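Local coordinates for protein ribulose bisphosphate carboxylase (Hyperthermus butylicus DSM 5456, PDB 6HUN) that probably adds CO2 and water to ribulose 1,5-bisphosphate, giving two molecules of 3-phosphoglycerate, as a type III Rubisco of an archaeal AMP degradation pathway, at residues A[326-331]-A[377-382]; A[315-320]-A[348-353]; A[267-272]-A[293-298]. One frame throughout, in Å; residues are numbered along the deposited sequence.

In the fold
The three contacts sample one half of the eight-stranded parallel barrel that forms the catalytic domain. Followed from the N terminus, contact 3 closes first: the chain leaves strand 265-269, passes through helix 275-288 and returns in strand 291-295. Contact 2 opens next, on helix 312-322, and contact 1 on strand 326-328, which follows that helix. Helix 339-352 then closes contact 2, and strand 377-380 closes contact 1, so these two loops cross, whereas contact 3 precedes both in series. Strands 291-295 and 326-328 are neighbours, linking contacts 3 and 1 within the barrel wall. The helices of contact 2 cover that wall from outside, touching Val327 and Pro378 of contact 1 and Phe270 of contact 3.

Contact 1: A[326-331]-A[377-382]; sequences HVHVGT and FPVASG
His328 reaches across to Ser381 where two neighbouring parallel strands of the barrel run out into active-site loops. Its NE2 lies 2.6 Å from Ser381 OG, which meets the imidazole at its edge and in its plane, in a nearly straight hydrogen bond (175°). The other ring nitrogen, His328 ND1, accepts from Gly330 N at 2.9 Å, so both nitrogens are engaged. With CG anti to the backbone N (chi1 -163°), the ring comes to lie beneath Val379 O, which stands 3.7 Å above its centre. Both His328 and Ser381 belong to the predicted substrate site. Shortening His328 to an alanine would probably leave Ser381 OG without its imidazole mate and Gly330 N without its acceptor. Earlier along the strands the main-chain groups pair with each other: Val327 N donates to Phe377 O at 3.0 Å, and Val379 N to Val327 O at 2.9 Å. Val327 O also receives a CA-H contact from Pro378 CA at 3.4 Å. Just past the strand, Val329 CG1 lies alongside Pro378 CB, on the face opposite His328 to which Pro378 points. His326 ND1 bonds His293 on strand 291-295, Val379 and Phe377 touch Ile401 of strand 401-403, and helix 339-352 covers Val327 and Pro378.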
ATOM      1  N   HIS A 326      13.734   9.916  -8.255  1.00 22.08           N
ATOM      2  CA  HIS A 326      12.792  10.530  -9.173  1.00 22.60           C
ATOM      3  C   HIS A 326      11.379  10.143  -8.741  1.00 25.28           C
ATOM      4  O   HIS A 326      11.147   9.017  -8.312  1.00 23.11           O
ATOM      5  CB  HIS A 326      12.867  10.063 -10.638  1.00 25.18           C
ATOM      6  CG  HIS A 326      14.221   9.793 -11.198  1.00 27.92           C
ATOM      7  ND1 HIS A 326      14.389   8.910 -12.245  1.00 33.17           N
ATOM      8  CD2 HIS A 326      15.436  10.334 -10.959  1.00 31.17           C
ATOM      9  CE1 HIS A 326      15.662   8.920 -12.630  1.00 36.49           C
ATOM     10  NE2 HIS A 326      16.319   9.770 -11.859  1.00 32.96           N
ATOM     11  N   VAL A 327      10.411  11.042  -8.922  1.00 23.54           N
ATOM     12  CA  VAL A 327       9.027  10.634  -8.563  1.00 21.57           C
ATOM     13  C   VAL A 327       8.040  11.478  -9.366  1.00 21.39           C
ATOM     14  O   VAL A 327       8.278  12.657  -9.654  1.00 23.01           O
ATOM     15  CB  VAL A 327       8.757  10.744  -7.039  1.00 26.07           C
ATOM     16  CG1 VAL A 327       8.531  12.172  -6.625  1.00 22.38           C
ATOM     17  CG2 VAL A 327       7.426   9.930  -6.664  1.00 26.48           C
ATOM     18  N   HIS A 328       6.938  10.869  -9.759  1.00 21.06           N
ATOM     19  CA  HIS A 328       5.979  11.587 -10.590  1.00 22.35           C
ATOM     20  C   HIS A 328       5.119  12.467  -9.675  1.00 27.48           C
ATOM     21  O   HIS A 328       4.622  11.992  -8.648  1.00 32.21           O
ATOM     22  CB  HIS A 328       5.118  10.562 -11.339  1.00 24.95           C
ATOM     23  CG  HIS A 328       4.371  11.110 -12.500  1.00 33.61           C
ATOM     24  ND1 HIS A 328       3.387  12.062 -12.372  1.00 42.53           N
ATOM     25  CD2 HIS A 328       4.449  10.823 -13.822  1.00 42.01           C
ATOM     26  CE1 HIS A 328       2.896  12.360 -13.565  1.00 43.60           C
ATOM     27  NE2 HIS A 328       3.519  11.615 -14.462  1.00 43.92           N
ATOM     28  N   VAL A 329       4.943  13.719 -10.057  1.00 30.38           N
ATOM     29  CA  VAL A 329       4.220  14.707  -9.269  1.00 36.56           C
ATOM     30  C   VAL A 329       2.845  15.002  -9.833  1.00 45.86           C
ATOM     31  O   VAL A 329       2.151  15.921  -9.331  1.00 41.66           O
ATOM     32  CB  VAL A 329       5.014  16.031  -9.165  1.00 33.00           C
ATOM     33  CG1 VAL A 329       6.232  15.825  -8.327  1.00 32.82           C
ATOM     34  CG2 VAL A 329       5.418  16.559 -10.523  1.00 36.42           C
ATOM     35  N   GLY A 330       2.438  14.310 -10.879  1.00 36.10           N
ATOM     36  CA  GLY A 330       1.143  14.631 -11.451  1.00 52.94           C
ATOM     37  C   GLY A 330       1.195  15.849 -12.347  1.00 55.46           C
ATOM     38  O   GLY A 330       2.175  16.586 -12.398  1.00 59.64           O
ATOM     39  N   THR A 331       0.058  16.079 -13.062  1.00 60.27           N
ATOM     40  CA  THR A 331       0.075  16.741 -14.362  1.00 66.99           C
ATOM     41  C   THR A 331      -0.339  18.215 -14.283  1.00 65.22           C
ATOM     42  O   THR A 331      -1.430  18.522 -13.760  1.00 70.93           O
ATOM     43  CB  THR A 331      -0.852  15.971 -15.291  1.00 71.13           C
ATOM     44  OG1 THR A 331      -2.111  15.797 -14.626  1.00 75.09           O
ATOM     45  CG2 THR A 331      -0.269  14.579 -15.551  1.00 68.02           C
ATOM     46  N   PHE A 377      14.168  14.438  -8.408  1.00 26.45           N
ATOM     47  CA  PHE A 377      13.684  14.886  -9.741  1.00 27.38           C
ATOM     48  C   PHE A 377      12.177  14.686  -9.861  1.00 26.65           C
ATOM     49  O   PHE A 377      11.718  13.544  -9.887  1.00 25.92           O
ATOM     50  CB  PHE A 377      14.346  14.081 -10.858  1.00 32.67           C
ATOM     51  CG  PHE A 377      15.463  14.789 -11.582  1.00 29.83           C
ATOM     52  CD1 PHE A 377      15.257  16.043 -12.223  1.00 34.53           C
ATOM     53  CD2 PHE A 377      16.714  14.202 -11.649  1.00 30.80           C
ATOM     54  CE1 PHE A 377      16.299  16.697 -12.912  1.00 35.73           C
ATOM     55  CE2 PHE A 377      17.749  14.842 -12.306  1.00 32.85           C
ATOM     56  CZ  PHE A 377      17.569  16.080 -12.919  1.00 35.19           C
ATOM     57  N   PRO A 378      11.388  15.736 -10.019  1.00 27.03           N
ATOM     58  CA  PRO A 378       9.981  15.545 -10.366  1.00 26.76           C
ATOM     59  C   PRO A 378       9.923  15.042 -11.792  1.00 29.59           C
ATOM     60  O   PRO A 378      10.720  15.458 -12.656  1.00 32.58           O
ATOM     61  CB  PRO A 378       9.372  16.960 -10.268  1.00 35.09           C
ATOM     62  CG  PRO A 378      10.389  17.792  -9.625  1.00 33.02           C
ATOM     63  CD  PRO A 378      11.754  17.151  -9.830  1.00 32.51           C
ATOM     64  N   VAL A 379       8.959  14.173 -12.043  1.00 27.30           N
ATOM     65  CA  VAL A 379       8.724  13.640 -13.375  1.00 28.30           C
ATOM     66  C   VAL A 379       7.416  14.214 -13.901  1.00 33.88           C
ATOM     67  O   VAL A 379       6.387  14.160 -13.215  1.00 30.52           O
ATOM     68  CB  VAL A 379       8.695  12.110 -13.335  1.00 32.67           C
ATOM     69  CG1 VAL A 379       8.273  11.554 -14.698  1.00 32.89           C
ATOM     70  CG2 VAL A 379      10.067  11.604 -12.810  1.00 27.17           C
ATOM     71  N   ALA A 380       7.474  14.798 -15.095  1.00 33.40           N
ATOM     72  CA  ALA A 380       6.276  15.329 -15.742  1.00 38.77           C
ATOM     73  C   ALA A 380       5.866  14.411 -16.886  1.00 37.78           C
ATOM     74  O   ALA A 380       6.715  13.872 -17.610  1.00 38.52           O
ATOM     75  CB  ALA A 380       6.535  16.743 -16.256  1.00 39.10           C
ATOM     76  N   SER A 381       4.571  14.239 -17.069  1.00 34.47           N
ATOM     77  CA  SER A 381       4.108  13.332 -18.102  1.00 42.69           C
ATOM     78  C   SER A 381       2.656  13.664 -18.370  1.00 53.88           C
ATOM     79  O   SER A 381       2.005  14.344 -17.576  1.00 64.43           O
ATOM     80  CB  SER A 381       4.241  11.874 -17.672  1.00 45.82           C
ATOM     81  OG  SER A 381       3.046  11.506 -17.012  1.00 54.30           O
ATOM     82  N   GLY A 382       2.148  13.134 -19.468  1.00 51.18           N
ATOM     83  CA  GLY A 382       0.771  13.424 -19.855  1.00 49.66           C
ATOM     84  C   GLY A 382       0.638  13.957 -21.253  1.00 48.53           C
ATOM     85  O   GLY A 382       0.215  15.100 -21.467  1.00 58.74           O
TER

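Contact 2: A[315-320]-A[348-353]; sequences VAKLAR and TRIVRE
Arg320 reaches from helix 312-322 to the carbonyls of Ile350 and Glu353 at the C-terminal end of helix 339-352, the next outer helix of the TIM barrel. The helices run nearly parallel, their local axes 15° apart and 9.2 Å at closest approach; the first packs on Phe270, the second on Val327 and Pro378. The apolar part is small and close. Ala316 CB sits 3.6 Å from Val351 CG1, a methyl that also meets Val327 of the barrel, while Ile350 CD1 lies against the aliphatic Lys317 CE at 4.0 Å. That lysine bends at chi3, and its NZ goes elsewhere, to Asp139 and Val140 of the N-terminal domain.

The polar part belongs to the arginine, whose chain is extended throughout, CG being anti to the backbone N (chi1 175°). Stretched in this way it delivers a guanidinium to carbonyls at the helix end, where its positive charge is likely to be welcomed by the partial negative charge gathered there. NE and NH2 also bond Lys374 O and Ile373 O, and Trp370 adds a cation-pi contact. Val351 O lies over one guanidinium face, 3.0 Å above the plane, without bonding to it. At the edge, Arg320 NH1 donates to Ile350 O at 2.9 Å. Arg320 NH1 and Arg320 NH2 together grip the single oxygen Glu353 O, at 2.9 and 3.0 Å.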
ATOM      1  N   VAL A 315       2.529  11.550   0.123  1.00 16.57           N
ATOM      2  CA  VAL A 315       3.144  10.367  -0.467  1.00 18.89           C
ATOM      3  C   VAL A 315       4.502  10.752  -1.084  1.00 18.38           C
ATOM      4  O   VAL A 315       5.480  10.011  -0.976  1.00 17.61           O
ATOM      5  CB  VAL A 315       2.205   9.794  -1.539  1.00 19.69           C
ATOM      6  CG1 VAL A 315       2.926   8.682  -2.379  1.00 18.85           C
ATOM      7  CG2 VAL A 315       0.891   9.291  -0.897  1.00 17.57           C
ATOM      8  N   ALA A 316       4.559  11.900  -1.772  1.00 15.90           N
ATOM      9  CA  ALA A 316       5.820  12.357  -2.356  1.00 16.41           C
ATOM     10  C   ALA A 316       6.875  12.661  -1.296  1.00 23.68           C
ATOM     11  O   ALA A 316       8.060  12.303  -1.445  1.00 20.39           O
ATOM     12  CB  ALA A 316       5.601  13.623  -3.252  1.00 17.17           C
ATOM     13  N   LYS A 317       6.469  13.274  -0.193  1.00 20.36           N
ATOM     14  CA  LYS A 317       7.418  13.526   0.894  1.00 20.45           C
ATOM     15  C   LYS A 317       7.956  12.222   1.489  1.00 22.44           C
ATOM     16  O   LYS A 317       9.170  12.081   1.725  1.00 20.86           O
ATOM     17  CB  LYS A 317       6.689  14.373   1.946  1.00 30.05           C
ATOM     18  CG  LYS A 317       7.399  14.491   3.232  1.00 40.06           C
ATOM     19  CD  LYS A 317       6.542  15.316   4.179  1.00 43.36           C
ATOM     20  CE  LYS A 317       7.011  16.706   4.209  1.00 36.06           C
ATOM     21  NZ  LYS A 317       6.475  17.493   5.359  1.00 29.01           N
ATOM     22  N   LEU A 318       7.097  11.222   1.665  1.00 17.85           N
ATOM     23  CA  LEU A 318       7.591   9.945   2.215  1.00 18.52           C
ATOM     24  C   LEU A 318       8.504   9.248   1.203  1.00 17.49           C
ATOM     25  O   LEU A 318       9.460   8.589   1.581  1.00 20.17           O
ATOM     26  CB  LEU A 318       6.404   9.032   2.571  1.00 20.69           C
ATOM     27  CG  LEU A 318       5.487   9.553   3.715  1.00 19.75           C
ATOM     28  CD1 LEU A 318       4.202   8.673   3.778  1.00 18.65           C
ATOM     29  CD2 LEU A 318       6.182   9.430   5.010  1.00 20.89           C
ATOM     30  N   ALA A 319       8.172   9.337  -0.093  1.00 19.95           N
ATOM     31  CA  ALA A 319       9.049   8.762  -1.124  1.00 19.82           C
ATOM     32  C   ALA A 319      10.450   9.392  -1.118  1.00 19.28           C
ATOM     33  O   ALA A 319      11.469   8.695  -1.243  1.00 20.04           O
ATOM     34  CB  ALA A 319       8.388   8.959  -2.488  1.00 20.96           C
ATOM     35  N   ARG A 320      10.521  10.698  -0.883  1.00 19.88           N
ATOM     36  CA  ARG A 320      11.809  11.362  -0.814  1.00 24.34           C
ATOM     37  C   ARG A 320      12.580  10.926   0.431  1.00 27.92           C
ATOM     38  O   ARG A 320      13.782  10.661   0.371  1.00 23.28           O
ATOM     39  CB  ARG A 320      11.573  12.868  -0.802  1.00 21.67           C
ATOM     40  CG  ARG A 320      12.905  13.633  -0.607  1.00 23.84           C
ATOM     41  CD  ARG A 320      12.650  15.174  -0.837  1.00 24.85           C
ATOM     42  NE  ARG A 320      13.910  15.940  -0.640  1.00 27.21           N
ATOM     43  CZ  ARG A 320      13.996  17.274  -0.617  1.00 28.82           C
ATOM     44  NH1 ARG A 320      12.896  18.007  -0.753  1.00 28.40           N
ATOM     45  NH2 ARG A 320      15.180  17.876  -0.415  1.00 31.20           N
ATOM     46  N   THR A 348       6.073  19.666  -6.621  1.00 26.00           N
ATOM     47  CA  THR A 348       7.462  19.857  -7.075  1.00 25.22           C
ATOM     48  C   THR A 348       8.271  20.570  -6.004  1.00 29.57           C
ATOM     49  O   THR A 348       9.429  20.214  -5.750  1.00 29.58           O
ATOM     50  CB  THR A 348       7.538  20.678  -8.392  1.00 32.27           C
ATOM     51  OG1 THR A 348       7.250  22.050  -8.119  1.00 39.89           O
ATOM     52  CG2 THR A 348       6.577  20.119  -9.454  1.00 25.57           C
ATOM     53  N   ARG A 349       7.658  21.544  -5.313  1.00 27.31           N
ATOM     54  CA  ARG A 349       8.431  22.230  -4.283  1.00 29.00           C
ATOM     55  C   ARG A 349       8.807  21.296  -3.156  1.00 28.10           C
ATOM     56  O   ARG A 349       9.945  21.324  -2.682  1.00 29.17           O
ATOM     57  CB  ARG A 349       7.683  23.443  -3.702  1.00 32.45           C
ATOM     58  CG  ARG A 349       7.539  24.635  -4.618  1.00 38.39           C
ATOM     59  CD  ARG A 349       6.702  25.729  -3.905  1.00 48.61           C
ATOM     60  NE  ARG A 349       7.448  26.243  -2.754  1.00 57.34           N
ATOM     61  CZ  ARG A 349       6.938  26.569  -1.563  1.00 57.81           C
ATOM     62  NH1 ARG A 349       7.761  27.016  -0.612  1.00 60.87           N
ATOM     63  NH2 ARG A 349       5.631  26.466  -1.312  1.00 50.11           N
ATOM     64  N   ILE A 350       7.882  20.441  -2.718  1.00 26.47           N
ATOM     65  CA  ILE A 350       8.228  19.617  -1.555  1.00 27.67           C
ATOM     66  C   ILE A 350       9.294  18.551  -1.893  1.00 30.34           C
ATOM     67  O   ILE A 350      10.061  18.152  -1.016  1.00 27.95           O
ATOM     68  CB  ILE A 350       6.971  18.979  -0.928  1.00 26.35           C
ATOM     69  CG1 ILE A 350       7.310  18.408   0.488  1.00 24.71           C
ATOM     70  CG2 ILE A 350       6.353  17.818  -1.824  1.00 24.09           C
ATOM     71  CD1 ILE A 350       7.742  19.526   1.499  1.00 27.86           C
ATOM     72  N   VAL A 351       9.387  18.079  -3.136  1.00 27.11           N
ATOM     73  CA  VAL A 351      10.413  17.086  -3.452  1.00 23.70           C
ATOM     74  C   VAL A 351      11.743  17.712  -3.868  1.00 25.82           C
ATOM     75  O   VAL A 351      12.786  17.030  -3.784  1.00 29.16           O
ATOM     76  CB  VAL A 351       9.942  16.070  -4.528  1.00 24.06           C
ATOM     77  CG1 VAL A 351       8.598  15.409  -4.107  1.00 21.56           C
ATOM     78  CG2 VAL A 351       9.772  16.732  -5.904  1.00 25.57           C
ATOM     79  N   ARG A 352      11.766  19.006  -4.298  1.00 27.05           N
ATOM     80  CA  ARG A 352      13.029  19.574  -4.767  1.00 28.98           C
ATOM     81  C   ARG A 352      13.683  20.502  -3.761  1.00 32.44           C
ATOM     82  O   ARG A 352      14.893  20.716  -3.851  1.00 33.93           O
ATOM     83  CB  ARG A 352      12.845  20.386  -6.057  1.00 31.65           C
ATOM     84  CG  ARG A 352      12.451  19.531  -7.218  1.00 34.53           C
ATOM     85  CD  ARG A 352      12.816  20.376  -8.480  1.00 36.98           C
ATOM     86  NE  ARG A 352      12.059  21.632  -8.561  1.00 40.85           N
ATOM     87  CZ  ARG A 352      11.516  22.092  -9.694  1.00 40.30           C
ATOM     88  NH1 ARG A 352      11.597  21.363 -10.791  1.00 35.97           N
ATOM     89  NH2 ARG A 352      10.843  23.235  -9.732  1.00 37.28           N
ATOM     90  N   GLU A 353      12.919  21.173  -2.912  1.00 31.68           N
ATOM     91  CA  GLU A 353      13.492  22.247  -2.101  1.00 34.36           C
ATOM     92  C   GLU A 353      14.277  21.750  -0.896  1.00 36.32           C
ATOM     93  O   GLU A 353      14.056  20.656  -0.368  1.00 34.27           O
ATOM     94  CB  GLU A 353      12.395  23.176  -1.648  1.00 37.60           C
ATOM     95  CG  GLU A 353      11.939  24.004  -2.831  1.00 44.41           C
ATOM     96  CD  GLU A 353      10.967  25.068  -2.439  1.00 55.41           C
ATOM     97  OE1 GLU A 353      10.327  24.934  -1.371  1.00 59.62           O
ATOM     98  OE2 GLU A 353      10.808  26.014  -3.217  1.00 59.90           O
TER

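Contact 3: A[267-272]-A[293-298]; sequences MIDFLT and HGHRAF
Phe270, just past the first strand of a beta-alpha-beta crossover of the TIM barrel, turns the edge of its ring toward Gly294 on the adjacent parallel strand, whose carbonyl C lies near the ring plane, 3.7 Å from Phe270 CE2; the glycine, having no side chain, allows this approach. The His295 ring has Ala297 CA at its edge, in plane, and is met obliquely by Met267 CE, 3.7 Å from His295 CD2. Asp269 runs alongside it, carboxylate and imidazole planes 49° apart. Met267 SD stands obliquely 4.9 Å from the centroid of the His293 ring, which bonds His326 through ND1 and lies close to a bound calcium ion. At the rim of the Phe298 ring lies Leu271 CB.

The backbone ladder is regular, with Ile268 N bonding His293 O and His295 N bonding Ile268 O at 2.8 Å. Phe270 N continues it to His295 O just as its strand ends, and its chi1 of 59° swings the ring over toward Arg296 CB and helix 312-322. The ND1 of His295, a predicted proton acceptor, accepts from Ala297 N just beyond the strand, at 3.0 Å. Its side chain also touches Glu206, a predicted metal ligand, while Phe298 meets Phe302 of the second subunit edge-to-face. Where the strands give way to loops, one water accepts from Leu271 N at 2.9 Å and donates to His295 O at 2.8 Å and Ala297 O at 2.7 Å.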
ATOM      1  N   MET A 267      13.936   0.924 -11.357  1.00 27.32           N
ATOM      2  CA  MET A 267      12.613   1.439 -11.070  1.00 22.57           C
ATOM      3  C   MET A 267      11.883   0.468 -10.165  1.00 24.79           C
ATOM      4  O   MET A 267      11.975  -0.750 -10.361  1.00 25.60           O
ATOM      5  CB  MET A 267      11.824   1.638 -12.384  1.00 24.85           C
ATOM      6  CG  MET A 267      10.365   1.995 -12.196  1.00 30.89           C
ATOM      7  SD  MET A 267       9.845   2.255 -13.941  1.00 41.26           S
ATOM      8  CE  MET A 267       8.181   1.647 -13.926  1.00 36.89           C
ATOM      9  N   ILE A 268      11.101   1.019  -9.231  1.00 20.68           N
ATOM     10  CA  ILE A 268      10.295   0.200  -8.317  1.00 20.68           C
ATOM     11  C   ILE A 268       8.924   0.848  -8.136  1.00 21.72           C
ATOM     12  O   ILE A 268       8.795   2.083  -8.049  1.00 21.52           O
ATOM     13  CB  ILE A 268      10.980  -0.022  -6.978  1.00 25.40           C
ATOM     14  CG1 ILE A 268      10.097  -0.968  -6.129  1.00 22.92           C
ATOM     15  CG2 ILE A 268      11.171   1.298  -6.203  1.00 24.94           C
ATOM     16  CD1 ILE A 268      10.867  -1.563  -5.019  1.00 28.52           C
ATOM     17  N   ASP A 269       7.900   0.010  -8.221  1.00 21.21           N
ATOM     18  CA  ASP A 269       6.518   0.458  -7.966  1.00 20.32           C
ATOM     19  C   ASP A 269       6.398   0.454  -6.464  1.00 18.92           C
ATOM     20  O   ASP A 269       6.118  -0.564  -5.854  1.00 20.24           O
ATOM     21  CB  ASP A 269       5.525  -0.478  -8.620  1.00 24.03           C
ATOM     22  CG  ASP A 269       5.687  -0.620 -10.131  1.00 27.79           C
ATOM     23  OD1 ASP A 269       6.499   0.049 -10.822  1.00 27.04           O
ATOM     24  OD2 ASP A 269       4.925  -1.434 -10.684  1.00 33.75           O
ATOM     25  N   PHE A 270       6.637   1.604  -5.814  1.00 17.12           N
ATOM     26  CA  PHE A 270       6.853   1.493  -4.373  1.00 17.65           C
ATOM     27  C   PHE A 270       5.554   1.311  -3.580  1.00 19.19           C
ATOM     28  O   PHE A 270       5.631   1.031  -2.387  1.00 20.61           O
ATOM     29  CB  PHE A 270       7.637   2.719  -3.865  1.00 19.67           C
ATOM     30  CG  PHE A 270       6.949   4.070  -4.112  1.00 20.33           C
ATOM     31  CD1 PHE A 270       6.134   4.644  -3.135  1.00 19.62           C
ATOM     32  CD2 PHE A 270       7.199   4.789  -5.284  1.00 19.77           C
ATOM     33  CE1 PHE A 270       5.558   5.882  -3.347  1.00 19.18           C
ATOM     34  CE2 PHE A 270       6.595   6.037  -5.550  1.00 19.33           C
ATOM     35  CZ  PHE A 270       5.816   6.594  -4.577  1.00 18.73           C
ATOM     36  N   LEU A 271       4.391   1.563  -4.181  1.00 16.65           N
ATOM     37  CA  LEU A 271       3.141   1.314  -3.438  1.00 17.94           C
ATOM     38  C   LEU A 271       2.640  -0.092  -3.665  1.00 21.26           C
ATOM     39  O   LEU A 271       2.029  -0.665  -2.741  1.00 28.21           O
ATOM     40  CB  LEU A 271       2.045   2.340  -3.832  1.00 16.82           C
ATOM     41  CG  LEU A 271       2.518   3.746  -3.377  1.00 19.74           C
ATOM     42  CD1 LEU A 271       1.489   4.724  -4.010  1.00 24.96           C
ATOM     43  CD2 LEU A 271       2.676   3.894  -1.877  1.00 22.45           C
ATOM     44  N   THR A 272       2.937  -0.712  -4.811  1.00 18.06           N
ATOM     45  CA  THR A 272       2.486  -2.103  -5.008  1.00 17.77           C
ATOM     46  C   THR A 272       3.489  -3.135  -4.490  1.00 21.74           C
ATOM     47  O   THR A 272       3.049  -4.190  -3.978  1.00 26.20           O
ATOM     48  CB  THR A 272       2.198  -2.359  -6.505  1.00 24.40           C
ATOM     49  OG1 THR A 272       3.402  -2.290  -7.275  1.00 28.51           O
ATOM     50  CG2 THR A 272       1.177  -1.341  -7.064  1.00 21.44           C
ATOM     51  N   HIS A 293      14.148   5.162  -9.585  1.00 22.20           N
ATOM     52  CA  HIS A 293      12.943   5.802 -10.078  1.00 21.48           C
ATOM     53  C   HIS A 293      11.755   5.195  -9.323  1.00 23.53           C
ATOM     54  O   HIS A 293      11.472   4.002  -9.470  1.00 25.28           O
ATOM     55  CB  HIS A 293      12.803   5.567 -11.572  1.00 26.72           C
ATOM     56  CG  HIS A 293      11.637   6.285 -12.186  1.00 28.29           C
ATOM     57  ND1 HIS A 293      11.796   7.357 -13.039  1.00 29.67           N
ATOM     58  CD2 HIS A 293      10.305   6.083 -12.074  1.00 30.80           C
ATOM     59  CE1 HIS A 293      10.606   7.764 -13.448  1.00 34.29           C
ATOM     60  NE2 HIS A 293       9.679   7.030 -12.852  1.00 30.60           N
ATOM     61  N   GLY A 294      11.044   6.007  -8.539  1.00 21.64           N
ATOM     62  CA  GLY A 294       9.854   5.481  -7.869  1.00 21.50           C
ATOM     63  C   GLY A 294       8.568   5.658  -8.669  1.00 24.52           C
ATOM     64  O   GLY A 294       8.216   6.792  -9.065  1.00 26.93           O
ATOM     65  N   HIS A 295       7.887   4.558  -9.013  1.00 21.52           N
ATOM     66  CA  HIS A 295       6.656   4.649  -9.781  1.00 19.45           C
ATOM     67  C   HIS A 295       5.517   4.614  -8.768  1.00 16.98           C
ATOM     68  O   HIS A 295       5.487   3.745  -7.922  1.00 19.25           O
ATOM     69  CB  HIS A 295       6.537   3.477 -10.758  1.00 22.39           C
ATOM     70  CG  HIS A 295       5.464   3.678 -11.763  1.00 25.28           C
ATOM     71  ND1 HIS A 295       4.124   3.599 -11.426  1.00 24.50           N
ATOM     72  CD2 HIS A 295       5.511   4.114 -13.057  1.00 28.61           C
ATOM     73  CE1 HIS A 295       3.393   3.897 -12.494  1.00 28.22           C
ATOM     74  NE2 HIS A 295       4.208   4.201 -13.500  1.00 28.98           N
ATOM     75  N   ARG A 296       4.547   5.510  -8.891  1.00 16.34           N
ATOM     76  CA  ARG A 296       3.523   5.578  -7.836  1.00 17.34           C
ATOM     77  C   ARG A 296       2.231   4.816  -8.144  1.00 18.14           C
ATOM     78  O   ARG A 296       1.213   5.106  -7.520  1.00 16.27           O
ATOM     79  CB  ARG A 296       3.190   7.049  -7.557  1.00 17.80           C
ATOM     80  CG  ARG A 296       2.819   7.775  -8.884  1.00 19.55           C
ATOM     81  CD  ARG A 296       2.340   9.278  -8.627  1.00 19.73           C
ATOM     82  NE  ARG A 296       1.717   9.828  -9.826  1.00 21.33           N
ATOM     83  CZ  ARG A 296       0.918  10.890  -9.850  1.00 29.59           C
ATOM     84  NH1 ARG A 296       0.661  11.562  -8.720  1.00 28.72           N
ATOM     85  NH2 ARG A 296       0.364  11.268 -10.996  1.00 27.32           N
ATOM     86  N   ALA A 297       2.248   3.821  -9.046  1.00 17.87           N
ATOM     87  CA  ALA A 297       1.024   3.071  -9.331  1.00 22.14           C
ATOM     88  C   ALA A 297       0.368   2.591  -8.043  1.00 16.09           C
ATOM     89  O   ALA A 297       1.077   2.150  -7.134  1.00 17.77           O
ATOM     90  CB  ALA A 297       1.384   1.873 -10.232  1.00 21.35           C
ATOM     91  N   PHE A 298      -0.963   2.775  -7.969  1.00 14.34           N
ATOM     92  CA  PHE A 298      -1.928   2.440  -6.925  1.00 14.41           C
ATOM     93  C   PHE A 298      -2.280   3.688  -6.123  1.00 19.52           C
ATOM     94  O   PHE A 298      -3.325   3.748  -5.454  1.00 16.85           O
ATOM     95  CB  PHE A 298      -1.426   1.350  -5.936  1.00 15.13           C
ATOM     96  CG  PHE A 298      -2.456   0.998  -4.886  1.00 16.03           C
ATOM     97  CD1 PHE A 298      -3.686   0.449  -5.281  1.00 16.78           C
ATOM     98  CD2 PHE A 298      -2.203   1.290  -3.518  1.00 16.86           C
ATOM     99  CE1 PHE A 298      -4.651   0.076  -4.295  1.00 18.41           C
ATOM    100  CE2 PHE A 298      -3.177   0.848  -2.502  1.00 24.43           C
ATOM    101  CZ  PHE A 298      -4.378   0.293  -2.927  1.00 17.71           C
TER
HETATM  102  O   HOH W   1       3.746   1.769  -7.007  1.00 18.64           O